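Local coordinates for protein tRNA (cytosine(72)-C(5))-methyltransferase (Pyrococcus horikoshii, PDB 5ZVG) that methylates carbon 5 of cytosine 72 in several transfer RNAs, taking the methyl group from S-adenosylmethionine, at residues D268-D273 / G316-S321. Sequence-based numbering, arbitrary orientation.
Sequences DKILLD and GVLVYS. With SAM (S-adenosylmethionine), chain C.
Leu-272 meets Tyr-320 on one face of a parallel strand pair, and Val-317 meets Lys-269 on the other. The leucine, with CG anti to its backbone N (chi1 175°), runs alongside the tyrosine and sets Leu-272 CD2 at the ring edge, in the ring plane, 3.6 Å from Tyr-320 CD1. Leu-272 CB lies 3.9 Å from Leu-318 CD1, a methyl that also packs on Ile-270 CG2. Helix 291-311 covers this face through Phe-304 and Ile-305, while Tyr-320 OH reaches on to Glu-329 O. Across the sheet, the bent chain of Lys-269 lies beside Val-317, Lys-269 CD 3.6 Å from Val-317 CB, and carries NZ to a salt bridge with Asp-199. Backbone bonds tie residues 268-273 to 316-321 in a regular parallel ladder: Leu-272 N gives a nearly straight one to Val-319 O (2.7 Å, 171° at the hydrogen), and Leu-272 O takes one from Ser-321 N. The two strands are neighbours in the central sheet of the Rossmann-like class I methyltransferase domain, joined through helix 291-311, and their C-terminal ends reach the cofactor site. There Ser-321 OG, which chi1 of 64° places between the backbone N and the carbonyl carbon, donates to the anti lone pair of Asp-273 OD1 at 2.5 Å. The other carboxylate oxygen, Asp-273 OD2, accepts a hydrogen bond from the amino N of S-adenosylmethionine at 2.6 Å and forms a salt bridge with Lys-211, another cofactor-binding residue. With an alanine in place of Asp-273, the amino group of the cofactor and Lys-211 would probably lose their shared anionic partner, and the Ser-321 hydroxyl would be likely to turn more freely. On the same face as this carboxylate, Leu-271 CD1 packs 3.6 Å from Val-319 CG1, with Thr-189 of helix 184-193 lying against both residues.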
# COMPACT_ATOMS: atom_id res chain seq x y z
N ASP A 268 22.18 7.34 11.28
CA ASP A 268 21.85 8.74 11.03
C ASP A 268 20.41 8.89 10.54
O ASP A 268 19.76 9.90 10.78
CB ASP A 268 22.83 9.33 10.02
CG ASP A 268 24.27 9.19 10.45
OD1 ASP A 268 24.70 9.99 11.31
OD2 ASP A 268 24.95 8.28 9.95
N LYS A 269 19.93 7.86 9.85
CA LYS A 269 18.60 7.89 9.27
C LYS A 269 17.92 6.56 9.52
O LYS A 269 18.47 5.51 9.21
CB LYS A 269 18.64 8.18 7.76
CG LYS A 269 19.32 9.49 7.37
CD LYS A 269 18.48 10.67 7.79
CE LYS A 269 19.16 12.00 7.49
NZ LYS A 269 19.47 12.18 6.05
N ILE A 270 16.72 6.62 10.09
CA ILE A 270 15.93 5.42 10.27
C ILE A 270 14.54 5.60 9.69
O ILE A 270 13.83 6.56 10.02
CB ILE A 270 15.80 5.04 11.76
CG1 ILE A 270 17.13 4.52 12.30
CG2 ILE A 270 14.72 4.00 11.93
CD1 ILE A 270 17.04 4.02 13.72
N LEU A 271 14.15 4.68 8.81
CA LEU A 271 12.77 4.61 8.35
C LEU A 271 12.01 3.53 9.10
O LEU A 271 12.41 2.37 9.13
CB LEU A 271 12.70 4.35 6.84
CG LEU A 271 11.29 4.05 6.32
CD1 LEU A 271 10.33 5.19 6.63
CD2 LEU A 271 11.32 3.79 4.84
N LEU A 272 10.90 3.93 9.71
CA LEU A 272 10.00 3.00 10.37
C LEU A 272 8.64 3.06 9.70
O LEU A 272 7.78 3.88 10.05
CB LEU A 272 9.89 3.31 11.87
CG LEU A 272 8.88 2.47 12.66
CD1 LEU A 272 9.08 0.97 12.42
CD2 LEU A 272 8.96 2.78 14.14
N ASP A 273 8.46 2.21 8.69
CA ASP A 273 7.17 2.08 8.04
C ASP A 273 6.43 0.93 8.73
O ASP A 273 6.45 -0.21 8.28
CB ASP A 273 7.35 1.84 6.53
CG ASP A 273 6.05 1.74 5.79
OD1 ASP A 273 5.28 2.73 5.81
OD2 ASP A 273 5.81 0.71 5.14
N GLY A 316 20.17 12.63 14.70
CA GLY A 316 19.69 11.69 13.71
C GLY A 316 18.23 11.88 13.36
O GLY A 316 17.50 12.58 14.07
N VAL A 317 17.79 11.26 12.28
CA VAL A 317 16.43 11.46 11.78
C VAL A 317 15.63 10.16 11.71
O VAL A 317 16.10 9.15 11.18
CB VAL A 317 16.44 12.10 10.38
CG1 VAL A 317 15.01 12.24 9.84
CG2 VAL A 317 17.15 13.44 10.41
N LEU A 318 14.41 10.20 12.24
CA LEU A 318 13.47 9.09 12.11
C LEU A 318 12.27 9.48 11.26
O LEU A 318 11.66 10.53 11.48
CB LEU A 318 12.99 8.62 13.49
CG LEU A 318 11.80 7.66 13.49
CD1 LEU A 318 12.18 6.28 12.96
CD2 LEU A 318 11.17 7.54 14.87
N VAL A 319 11.95 8.65 10.28
CA VAL A 319 10.70 8.83 9.55
C VAL A 319 9.77 7.68 9.90
O VAL A 319 10.06 6.51 9.63
CB VAL A 319 10.92 8.91 8.02
CG1 VAL A 319 9.61 8.70 7.28
CG2 VAL A 319 11.52 10.26 7.64
N TYR A 320 8.65 8.04 10.51
CA TYR A 320 7.64 7.07 10.92
C TYR A 320 6.44 7.16 9.99
O TYR A 320 5.91 8.25 9.76
CB TYR A 320 7.23 7.36 12.37
CG TYR A 320 6.13 6.48 12.93
CD1 TYR A 320 6.43 5.26 13.53
CD2 TYR A 320 4.80 6.88 12.89
CE1 TYR A 320 5.43 4.46 14.06
CE2 TYR A 320 3.80 6.08 13.40
CZ TYR A 320 4.12 4.87 13.99
OH TYR A 320 3.12 4.08 14.51
N SER A 321 6.01 6.03 9.43
CA SER A 321 4.84 6.05 8.55
C SER A 321 3.94 4.83 8.76
O SER A 321 4.40 3.75 9.14
CB SER A 321 5.27 6.14 7.07
OG SER A 321 5.99 5.00 6.63
N SAM C . 7.90 -0.53 4.36
CA SAM C . 7.66 -1.74 3.59
C SAM C . 7.61 -1.47 2.09
O SAM C . 7.47 -2.40 1.28
OXT SAM C . 7.71 -0.33 1.64
CB SAM C . 6.40 -2.47 4.07
CG SAM C . 6.38 -2.76 5.57
SD SAM C . 4.84 -3.55 6.12
CE SAM C . 3.87 -2.08 6.50
C5' SAM C . 5.29 -4.12 7.78
C4' SAM C . 6.39 -5.17 7.79
O4' SAM C . 6.94 -5.26 9.10
C3' SAM C . 5.90 -6.56 7.42
O3' SAM C . 6.59 -7.00 6.28
C2' SAM C . 6.27 -7.45 8.59
O2' SAM C . 6.92 -8.62 8.12
C1' SAM C . 7.25 -6.61 9.38
N9 SAM C . 7.21 -6.86 10.84
C8 SAM C . 6.11 -7.02 11.64
N7 SAM C . 6.53 -7.21 12.91
C5 SAM C . 7.88 -7.16 12.93
C6 SAM C . 8.82 -7.29 13.95
N6 SAM C . 8.43 -7.51 15.21
N1 SAM C . 10.16 -7.19 13.65
C2 SAM C . 10.57 -6.96 12.35
N3 SAM C . 9.64 -6.84 11.35
C4 SAM C . 8.32 -6.94 11.63